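Local coordinates for conserved hypothetical protein (Staphylococcus aureus subsp. aureus, PDB 2AP3) that is of unknown function but belongs to a family of putative cell-wall binding lipoproteins and folds as an elongated, all-helical bundle, at residues T145-K148 with Y149-Q152; D70-K73 with N74-R78; I89-S92 with E93-K97; Y126-H129 with S130-A133. All blocks are in the same frame, centred on the assembly; numbering follows the deposited sequence.

Contact 1 (T145-K148 with Y149-Q152); sequences TLFK and YLNQ
Y149 N and L150 N reach back one helical turn to the carbonyls of T145 and L146. Y149 N donates to T145 O at 3.1 Å, and L150 N donates to L146 O at 3.1 Å. N151 N then meets two acceptors at once. Its bond to K148 O is 3.0 Å long, and the donor stands above the carbonyl plane, 70° out of it, away from the lone-pair directions. Its bond to F147 O is weak, with an N-H...O angle of only 123°. The i to i+4 pattern thus gives way to an i to i+3 turn. This is the C-terminal end of helix 109-150, where the chain leaves the bundle helix for the loop that leads to helix 157-195. The polar side chains around this end are tied to nearby parts of the chain. T145 OG1 bonds to N141 O within the same helix. Y149 OH accepts from T156 N, and its ring also has a cation-pi contact with K163. N151 OD1 accepts from K69 NZ of helix 61-96. Apolar contacts fill the inner side. L150 CD1 comes to the edge of the F147 ring, near its plane, 4.2 Å from F147 CD1. The other methyl, L150 CD2, lies 4.4 Å from L146 CD1. L150 CG stands anti to its carbonyl carbon (chi1 -56°), which lays the branch back over L146 O, 3.5 Å from CG. F147 continues inward onto L71 and I72, while L146 faces K163, S164 and I167.

Contact 2 (D70-K73 with N74-R78); sequences DLIK and NADDR
K73 O lies against one face of the D77 carboxylate, 3.1 Å from D77 CG. At the edge of that group, D77 OD2 receives K73 NZ at 3.1 Å through the syn lone pair, the side of the other oxygen. This is an i to i+4 salt bridge along helix 61-96, one of the long helices of the bundle. K73 CG is anti to the backbone N (chi1 -175°). The chain then runs out extended and bends only at its last torsion, which turns the ammonium toward D77. The amide of N74 and the guanidinium of R78 form a second flat pair, one turn apart. R78 NE donates to N74 OD1 at 2.9 Å. It comes from above the amide carbonyl plane, 35° out of it, and N74 OD1 is in turn tilted 30° from the guanidinium plane. The two groups are therefore not coplanar. N74 ND2 donates to L45 O of helix 33-50. R78 NH2 pairs with E143 of helix 109-150, so these two polar residues join three helices in a buried place. D76 and I72 lie side by side and point the same way, but the carboxylate of D76 has its salt bridge with K144. The backbone bonds are regular i to i+4 bonds. One water links the backbone to the buried polar pair. It donates to L71 O and to N74 OD1, each 2.8 Å away, and accepts from R78 NH2 at 2.9 Å.

Contact 3 (I89-S92 with E93-K97); sequences IKKS and EQDFK
S92 and F96 follow each other by one turn on the buried side of helix 61-96, where F96 N donates to S92 O at 2.8 Å. F96 CB also rests on that oxygen, at 3.4 Å. With CG anti to its backbone N (chi1 158°), the F96 ring leaves this turn and packs on D119 and K123 of helix 109-150. S92 OG bonds to E32 and to Y126 OH. I89 completes this tight inner face of the helical bundle. Its carbonyl receives E93 N at 2.9 Å.

The outer side is looser and carries mostly charged or amide groups. K90 and Q94 cross at an angle, and Q94 OE1 lies 3.6 Å from both CG and NZ of K90. Q94 CG stands anti to its carbonyl carbon (chi1 -79°) and passes 3.4 Å from K90 O before the extended chain passes across the lysine. K91 and D95 approach without pairing, as K91 NZ and D95 OD2 stay 4.3 Å apart. E93 and K97 form a long salt bridge, with K97 NZ 3.7 Å from E93 OE1. The outer face therefore adds weak, probably screened electrostatic attraction between residues one turn apart, whereas the short backbone bonds and the buried S92 and F96 give the firmer contacts.

Contact 4 (Y126-H129 with S130-A133); sequences YKLH and SDYA
H129 and Y132 meet as an offset edge-to-face pair, the edge of Y132 turned to the face of H129. The planes stand at 61° and the centroids are 5.6 Å apart. Y132 CD2 makes the touch, 3.9 Å from both CD2 and NE2 of H129. The first torsion of Y132 sets CG anti to the backbone N (166°) and brings the edge of the ring up to the imidazole. A133 CB approaches the imidazole obliquely, 4.2 Å from H129 CE1. The ring nitrogen H129 NE2 bonds to E85 of helix 61-96, and Y181 of helix 157-195 meets the same imidazole edge to face. H129 is thus held from two neighbouring helices as well as from its own. L128 CD2 lies 3.8 Å from D131 OD2. L128 also packs on Y181 and V184. Beneath these side chains the backbone bonds are regular, and A133 N to H129 O is short at 2.7 Å. The setting of H129 is typical of the interior of a long helical bundle, where a buried polar ring is held by residues of neighbouring helices.

Contacts 2 and 3 lie on helix 61-96, and contacts 1 and 4 on helix 109-150. Contact 1 is a surface contact at a helix end, its centre about 28 Å from the centre of the chain. Contacts 2, 3 and 4 are all partly buried. Contact 4 is the most central, its centre about 7 Å from that of the chain, and it centres on a histidine-tyrosine ring pair. In contacts 2 and 3, salt bridges or looser charge pairs mark the outer sides. The contacts touch in two pairs. Contacts 1 and 2 meet through apolar packing, with F147 CB 3.6 Å from I72 CG1. Contacts 3 and 4 add a polar link, a probable hydrogen bond of 2.9 Å between S92 OG and Y126 OH.

Contact 1 (T145-K148 with Y149-Q152)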
loop_
_atom_site.group_PDB
_atom_site.type_symbol
_atom_site.label_atom_id
_atom_site.label_comp_id
_atom_site.label_asym_id
_atom_site.label_seq_id
_atom_site.Cartn_x
_atom_site.Cartn_y
_atom_site.Cartn_z
ATOM N N THR A 145 19.182 -6.199 -7.775
ATOM C CA THR A 145 20.616 -6.268 -7.495
ATOM C C THR A 145 21.170 -7.689 -7.734
ATOM O O THR A 145 22.228 -7.857 -8.336
ATOM C CB THR A 145 20.861 -5.796 -6.064
ATOM O OG1 THR A 145 20.538 -4.407 -6.000
ATOM C CG2 THR A 145 22.295 -5.995 -5.643
ATOM N N LEU A 146 20.436 -8.700 -7.283
ATOM C CA LEU A 146 20.864 -10.074 -7.568
ATOM C C LEU A 146 20.859 -10.329 -9.078
ATOM O O LEU A 146 21.807 -10.916 -9.600
ATOM C CB LEU A 146 19.992 -11.080 -6.840
ATOM C CG LEU A 146 20.151 -12.562 -7.221
ATOM C CD1 LEU A 146 21.615 -13.018 -7.053
ATOM C CD2 LEU A 146 19.208 -13.454 -6.431
ATOM N N PHE A 147 19.812 -9.899 -9.771
ATOM C CA PHE A 147 19.752 -10.202 -11.209
ATOM C C PHE A 147 20.845 -9.506 -12.008
ATOM O O PHE A 147 21.397 -10.112 -12.950
ATOM C CB PHE A 147 18.354 -9.924 -11.787
ATOM C CG PHE A 147 17.241 -10.608 -11.039
ATOM C CD1 PHE A 147 17.399 -11.895 -10.535
ATOM C CD2 PHE A 147 16.039 -9.942 -10.812
ATOM C CE1 PHE A 147 16.367 -12.540 -9.808
ATOM C CE2 PHE A 147 15.002 -10.565 -10.082
ATOM C CZ PHE A 147 15.169 -11.879 -9.597
ATOM N N LYS A 148 21.181 -8.271 -11.635
ATOM C CA LYS A 148 22.295 -7.569 -12.274
ATOM C C LYS A 148 23.610 -8.317 -12.066
ATOM O O LYS A 148 24.449 -8.396 -12.976
ATOM C CB LYS A 148 22.415 -6.155 -11.751
ATOM C CG LYS A 148 21.368 -5.213 -12.323
ATOM C CD LYS A 148 21.605 -3.727 -11.896
ATOM C CE LYS A 148 22.976 -3.150 -12.315
ATOM N NZ LYS A 148 23.139 -1.760 -11.806
ATOM N N TYR A 149 23.784 -8.878 -10.869
ATOM C CA TYR A 149 24.975 -9.666 -10.587
ATOM C C TYR A 149 25.058 -10.890 -11.511
ATOM O O TYR A 149 26.118 -11.245 -12.013
ATOM C CB TYR A 149 24.999 -10.036 -9.102
ATOM C CG TYR A 149 26.084 -11.016 -8.713
ATOM C CD1 TYR A 149 27.426 -10.644 -8.703
ATOM C CD2 TYR A 149 25.756 -12.311 -8.339
ATOM C CE1 TYR A 149 28.410 -11.550 -8.344
ATOM C CE2 TYR A 149 26.748 -13.232 -7.962
ATOM C CZ TYR A 149 28.074 -12.835 -7.973
ATOM O OH TYR A 149 29.080 -13.718 -7.618
ATOM N N LEU A 150 23.918 -11.504 -11.792
ATOM C CA LEU A 150 23.915 -12.626 -12.745
ATOM C C LEU A 150 24.216 -12.222 -14.193
ATOM O O LEU A 150 24.585 -13.098 -14.997
ATOM C CB LEU A 150 22.545 -13.328 -12.745
ATOM C CG LEU A 150 22.015 -13.860 -11.405
ATOM C CD1 LEU A 150 20.633 -14.427 -11.573
ATOM C CD2 LEU A 150 22.945 -14.919 -10.831
ATOM N N ASN A 151 23.999 -10.943 -14.538
ATOM C CA ASN A 151 24.120 -10.400 -15.928
ATOM C C ASN A 151 25.540 -9.935 -16.274
ATOM O O ASN A 151 25.775 -9.198 -17.262
ATOM C CB ASN A 151 23.132 -9.233 -16.141
ATOM C CG ASN A 151 22.919 -8.885 -17.618
ATOM O OD1 ASN A 151 22.832 -9.775 -18.484
ATOM N ND2 ASN A 151 22.825 -7.596 -17.913
ATOM N N GLN A 152 26.492 -10.329 -15.442
ATOM C CA GLN A 152 27.896 -10.123 -15.771
ATOM C C GLN A 152 28.620 -11.442 -15.723
ATOM O O GLN A 152 28.135 -12.402 -15.142
ATOM C CB GLN A 152 28.564 -9.150 -14.802
ATOM C CG GLN A 152 27.914 -9.051 -13.421
ATOM C CD GLN A 152 28.630 -9.826 -12.319
ATOM O OE1 GLN A 152 28.935 -11.029 -12.437
ATOM N NE2 GLN A 152 28.859 -9.138 -11.204
#

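Contact 2 (D70-K73 with N74-R78)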
loop_
_atom_site.group_PDB
_atom_site.type_symbol
_atom_site.label_atom_id
_atom_site.label_comp_id
_atom_site.label_asym_id
_atom_site.label_seq_id
_atom_site.Cartn_x
_atom_site.Cartn_y
_atom_site.Cartn_z
ATOM N N ASP A 70 15.344 -10.648 -18.634
ATOM C CA ASP A 70 13.908 -10.551 -18.391
ATOM C C ASP A 70 13.572 -10.353 -16.910
ATOM O O ASP A 70 12.576 -9.663 -16.549
ATOM C CB ASP A 70 13.229 -11.804 -18.930
ATOM C CG ASP A 70 13.125 -11.793 -20.448
ATOM O OD1 ASP A 70 13.421 -10.762 -21.108
ATOM O OD2 ASP A 70 12.698 -12.836 -20.984
ATOM N N LEU A 71 14.376 -10.965 -16.046
ATOM C CA LEU A 71 14.196 -10.789 -14.603
ATOM C C LEU A 71 14.494 -9.359 -14.156
ATOM O O LEU A 71 13.787 -8.813 -13.316
ATOM C CB LEU A 71 15.042 -11.784 -13.825
ATOM C CG LEU A 71 14.459 -13.199 -13.842
ATOM C CD1 LEU A 71 15.548 -14.201 -13.451
ATOM C CD2 LEU A 71 13.219 -13.299 -12.921
ATOM N N ILE A 72 15.496 -8.734 -14.780
ATOM C CA ILE A 72 15.827 -7.337 -14.482
ATOM C C ILE A 72 14.665 -6.465 -14.917
ATOM O O ILE A 72 14.167 -5.663 -14.129
ATOM C CB ILE A 72 17.119 -6.907 -15.197
ATOM C CG1 ILE A 72 18.304 -7.671 -14.603
ATOM C CG2 ILE A 72 17.326 -5.375 -15.095
ATOM C CD1 ILE A 72 19.616 -7.501 -15.376
ATOM N N LYS A 73 14.200 -6.680 -16.152
ATOM C CA LYS A 73 13.082 -5.894 -16.694
ATOM C C LYS A 73 11.852 -6.049 -15.810
ATOM O O LYS A 73 11.138 -5.077 -15.528
ATOM C CB LYS A 73 12.730 -6.352 -18.105
ATOM C CG LYS A 73 11.638 -5.502 -18.787
ATOM C CD LYS A 73 11.443 -5.852 -20.246
ATOM C CE LYS A 73 10.285 -5.071 -20.858
ATOM N NZ LYS A 73 8.963 -5.466 -20.303
ATOM N N ASN A 74 11.612 -7.286 -15.377
ATOM C CA ASN A 74 10.443 -7.588 -14.558
ATOM C C ASN A 74 10.469 -6.861 -13.192
ATOM O O ASN A 74 9.427 -6.381 -12.696
ATOM C CB ASN A 74 10.327 -9.110 -14.408
ATOM C CG ASN A 74 9.190 -9.517 -13.494
ATOM O OD1 ASN A 74 9.318 -9.557 -12.270
ATOM N ND2 ASN A 74 8.052 -9.842 -14.102
ATOM N N ALA A 75 11.658 -6.758 -12.604
ATOM C CA ALA A 75 11.790 -5.981 -11.356
ATOM C C ALA A 75 11.491 -4.505 -11.635
ATOM O O ALA A 75 10.718 -3.873 -10.892
ATOM C CB ALA A 75 13.167 -6.187 -10.754
ATOM N N ASP A 76 12.057 -3.957 -12.717
ATOM C CA ASP A 76 11.707 -2.579 -13.139
ATOM C C ASP A 76 10.201 -2.412 -13.346
ATOM O O ASP A 76 9.616 -1.396 -12.949
ATOM C CB ASP A 76 12.466 -2.144 -14.408
ATOM C CG ASP A 76 13.933 -1.984 -14.173
ATOM O OD1 ASP A 76 14.355 -1.686 -13.037
ATOM O OD2 ASP A 76 14.688 -2.138 -15.163
ATOM N N ASP A 77 9.580 -3.418 -13.952
ATOM C CA ASP A 77 8.174 -3.330 -14.306
ATOM C C ASP A 77 7.320 -3.304 -13.048
ATOM O O ASP A 77 6.335 -2.578 -12.964
ATOM C CB ASP A 77 7.768 -4.545 -15.164
ATOM C CG ASP A 77 8.285 -4.469 -16.578
ATOM O OD1 ASP A 77 8.775 -3.404 -16.999
ATOM O OD2 ASP A 77 8.210 -5.532 -17.253
ATOM N N ARG A 78 7.705 -4.104 -12.064
ATOM C CA ARG A 78 6.952 -4.133 -10.811
ATOM C C ARG A 78 7.095 -2.817 -10.066
ATOM O O ARG A 78 6.117 -2.250 -9.589
ATOM C CB ARG A 78 7.389 -5.319 -9.950
ATOM C CG ARG A 78 6.873 -6.643 -10.518
ATOM C CD ARG A 78 7.333 -7.849 -9.681
ATOM N NE ARG A 78 8.766 -8.135 -9.798
ATOM C CZ ARG A 78 9.573 -8.377 -8.769
ATOM N NH1 ARG A 78 9.113 -8.379 -7.521
ATOM N NH2 ARG A 78 10.858 -8.640 -9.002
HETATM O O HOH W 1 11.982 -9.805 -11.452
#

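Contact 3 (I89-S92 with E93-K97)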
loop_
_atom_site.group_PDB
_atom_site.type_symbol
_atom_site.label_atom_id
_atom_site.label_comp_id
_atom_site.label_asym_id
_atom_site.label_seq_id
_atom_site.Cartn_x
_atom_site.Cartn_y
_atom_site.Cartn_z
ATOM N N ILE A 89 -1.907 7.060 -3.176
ATOM C CA ILE A 89 -1.927 7.342 -1.744
ATOM C C ILE A 89 -1.545 8.791 -1.509
ATOM O O ILE A 89 -2.088 9.439 -0.611
ATOM C CB ILE A 89 -1.043 6.348 -0.946
ATOM C CG1 ILE A 89 -1.690 4.958 -0.974
ATOM C CG2 ILE A 89 -0.795 6.856 0.484
ATOM C CD1 ILE A 89 -3.062 4.909 -0.232
ATOM N N LYS A 90 -0.636 9.309 -2.333
ATOM C CA LYS A 90 -0.306 10.739 -2.272
ATOM C C LYS A 90 -1.560 11.575 -2.539
ATOM O O LYS A 90 -1.833 12.541 -1.801
ATOM C CB LYS A 90 0.838 11.105 -3.223
ATOM C CG LYS A 90 1.242 12.578 -3.174
ATOM C CD LYS A 90 2.619 12.794 -3.797
ATOM C CE LYS A 90 2.826 14.231 -4.277
ATOM N NZ LYS A 90 2.960 15.231 -3.171
ATOM N N LYS A 91 -2.330 11.183 -3.552
ATOM C CA LYS A 91 -3.546 11.915 -3.946
ATOM C C LYS A 91 -4.584 11.841 -2.826
ATOM O O LYS A 91 -5.195 12.846 -2.460
ATOM C CB LYS A 91 -4.104 11.335 -5.252
ATOM C CG LYS A 91 -5.447 11.910 -5.722
ATOM C CD LYS A 91 -5.913 11.180 -6.985
ATOM C CE LYS A 91 -7.412 11.270 -7.213
ATOM N NZ LYS A 91 -7.836 12.607 -7.684
ATOM N N SER A 92 -4.742 10.643 -2.266
ATOM C CA SER A 92 -5.675 10.383 -1.183
ATOM C C SER A 92 -5.356 11.250 0.046
ATOM O O SER A 92 -6.259 11.880 0.631
ATOM C CB SER A 92 -5.634 8.882 -0.850
ATOM O OG SER A 92 -6.425 8.565 0.275
ATOM N N GLU A 93 -4.081 11.303 0.427
ATOM C CA GLU A 93 -3.670 12.092 1.584
ATOM C C GLU A 93 -3.910 13.582 1.351
ATOM O O GLU A 93 -4.337 14.291 2.266
ATOM C CB GLU A 93 -2.209 11.840 1.968
ATOM C CG GLU A 93 -1.871 12.377 3.361
ATOM C CD GLU A 93 -0.389 12.502 3.624
ATOM O OE1 GLU A 93 0.024 13.502 4.250
ATOM O OE2 GLU A 93 0.373 11.610 3.213
ATOM N N GLN A 94 -3.643 14.046 0.130
ATOM C CA GLN A 94 -3.894 15.452 -0.233
ATOM C C GLN A 94 -5.368 15.819 -0.091
ATOM O O GLN A 94 -5.692 16.920 0.365
ATOM C CB GLN A 94 -3.398 15.756 -1.653
ATOM C CG GLN A 94 -1.890 15.974 -1.740
ATOM C CD GLN A 94 -1.409 16.362 -3.134
ATOM O OE1 GLN A 94 -0.529 15.713 -3.700
ATOM N NE2 GLN A 94 -1.980 17.435 -3.687
ATOM N N ASP A 95 -6.247 14.899 -0.486
ATOM C CA ASP A 95 -7.688 15.100 -0.383
ATOM C C ASP A 95 -8.168 14.961 1.058
ATOM O O ASP A 95 -9.152 15.597 1.456
ATOM C CB ASP A 95 -8.441 14.106 -1.271
ATOM C CG ASP A 95 -8.284 14.398 -2.757
ATOM O OD1 ASP A 95 -7.758 15.471 -3.120
ATOM O OD2 ASP A 95 -8.695 13.546 -3.568
ATOM N N PHE A 96 -7.474 14.121 1.825
ATOM C CA PHE A 96 -7.814 13.856 3.222
ATOM C C PHE A 96 -7.751 15.111 4.076
ATOM O O PHE A 96 -8.710 15.427 4.783
ATOM C CB PHE A 96 -6.900 12.772 3.818
ATOM C CG PHE A 96 -6.809 12.812 5.327
ATOM C CD1 PHE A 96 -5.660 13.294 5.954
ATOM C CD2 PHE A 96 -7.874 12.381 6.116
ATOM C CE1 PHE A 96 -5.573 13.341 7.345
ATOM C CE2 PHE A 96 -7.796 12.427 7.508
ATOM C CZ PHE A 96 -6.646 12.908 8.122
ATOM N N LYS A 97 -6.622 15.817 4.006
ATOM C CA LYS A 97 -6.368 16.983 4.859
ATOM C C LYS A 97 -7.433 18.076 4.719
ATOM O O LYS A 97 -7.571 18.937 5.596
ATOM C CB LYS A 97 -4.974 17.558 4.587
ATOM C CG LYS A 97 -3.844 16.615 4.942
ATOM C CD LYS A 97 -2.495 17.291 4.828
ATOM C CE LYS A 97 -1.404 16.410 5.404
ATOM N NZ LYS A 97 -0.064 17.058 5.327
#

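Contact 4 (Y126-H129 with S130-A133)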
loop_
_atom_site.group_PDB
_atom_site.type_symbol
_atom_site.label_atom_id
_atom_site.label_comp_id
_atom_site.label_asym_id
_atom_site.label_seq_id
_atom_site.Cartn_x
_atom_site.Cartn_y
_atom_site.Cartn_z
ATOM N N TYR A 126 -1.704 6.763 6.430
ATOM C CA TYR A 126 -0.819 7.351 5.434
ATOM C C TYR A 126 0.649 7.208 5.797
ATOM O O TYR A 126 1.484 6.963 4.928
ATOM C CB TYR A 126 -1.207 8.798 5.150
ATOM C CG TYR A 126 -2.611 8.911 4.599
ATOM C CD1 TYR A 126 -3.005 8.185 3.472
ATOM C CD2 TYR A 126 -3.545 9.767 5.193
ATOM C CE1 TYR A 126 -4.301 8.291 2.965
ATOM C CE2 TYR A 126 -4.837 9.888 4.681
ATOM C CZ TYR A 126 -5.204 9.144 3.577
ATOM O OH TYR A 126 -6.477 9.256 3.070
ATOM N N LYS A 127 0.970 7.331 7.085
ATOM C CA LYS A 127 2.347 7.146 7.525
ATOM C C LYS A 127 2.797 5.692 7.344
ATOM O O LYS A 127 3.909 5.421 6.862
ATOM C CB LYS A 127 2.510 7.593 8.979
ATOM C CG LYS A 127 3.953 7.551 9.458
ATOM C CD LYS A 127 4.115 7.943 10.914
ATOM C CE LYS A 127 5.504 7.572 11.401
ATOM N NZ LYS A 127 5.692 7.892 12.845
ATOM N N LEU A 128 1.943 4.754 7.723
ATOM C CA LEU A 128 2.310 3.356 7.599
ATOM C C LEU A 128 2.392 2.942 6.135
ATOM O O LEU A 128 3.184 2.065 5.784
ATOM C CB LEU A 128 1.362 2.453 8.387
ATOM C CG LEU A 128 1.657 2.296 9.885
ATOM C CD1 LEU A 128 0.523 1.498 10.533
ATOM C CD2 LEU A 128 3.005 1.598 10.103
ATOM N N HIS A 129 1.605 3.578 5.269
ATOM C CA HIS A 129 1.776 3.253 3.853
ATOM C C HIS A 129 3.158 3.652 3.331
ATOM O O HIS A 129 3.767 2.915 2.541
ATOM C CB HIS A 129 0.709 3.867 2.952
ATOM C CG HIS A 129 0.773 3.312 1.566
ATOM N ND1 HIS A 129 1.580 3.855 0.589
ATOM C CD2 HIS A 129 0.244 2.185 1.039
ATOM C CE1 HIS A 129 1.502 3.113 -0.504
ATOM N NE2 HIS A 129 0.678 2.108 -0.266
ATOM N N SER A 130 3.640 4.823 3.749
ATOM C CA SER A 130 5.000 5.255 3.389
ATOM C C SER A 130 6.062 4.227 3.825
ATOM O O SER A 130 6.968 3.900 3.056
ATOM C CB SER A 130 5.306 6.623 4.006
ATOM O OG SER A 130 6.621 7.031 3.678
ATOM N N ASP A 131 5.929 3.706 5.049
ATOM C CA ASP A 131 6.838 2.665 5.547
ATOM C C ASP A 131 6.728 1.413 4.672
ATOM O O ASP A 131 7.730 0.801 4.279
ATOM C CB ASP A 131 6.469 2.287 6.981
ATOM C CG ASP A 131 6.741 3.388 7.980
ATOM O OD1 ASP A 131 7.496 4.337 7.671
ATOM O OD2 ASP A 131 6.201 3.289 9.107
ATOM N N TYR A 132 5.492 1.030 4.379
ATOM C CA TYR A 132 5.235 -0.137 3.515
ATOM C C TYR A 132 5.859 0.041 2.103
ATOM O O TYR A 132 6.543 -0.860 1.580
ATOM C CB TYR A 132 3.719 -0.423 3.465
ATOM C CG TYR A 132 3.313 -1.372 2.364
ATOM C CD1 TYR A 132 3.577 -2.732 2.463
ATOM C CD2 TYR A 132 2.683 -0.904 1.202
ATOM C CE1 TYR A 132 3.220 -3.603 1.455
ATOM C CE2 TYR A 132 2.322 -1.774 0.163
ATOM C CZ TYR A 132 2.592 -3.134 0.308
ATOM O OH TYR A 132 2.248 -4.025 -0.690
ATOM N N ALA A 133 5.626 1.206 1.491
ATOM C CA ALA A 133 6.183 1.497 0.166
ATOM C C ALA A 133 7.713 1.422 0.189
ATOM O O ALA A 133 8.321 0.853 -0.703
ATOM C CB ALA A 133 5.734 2.860 -0.317
#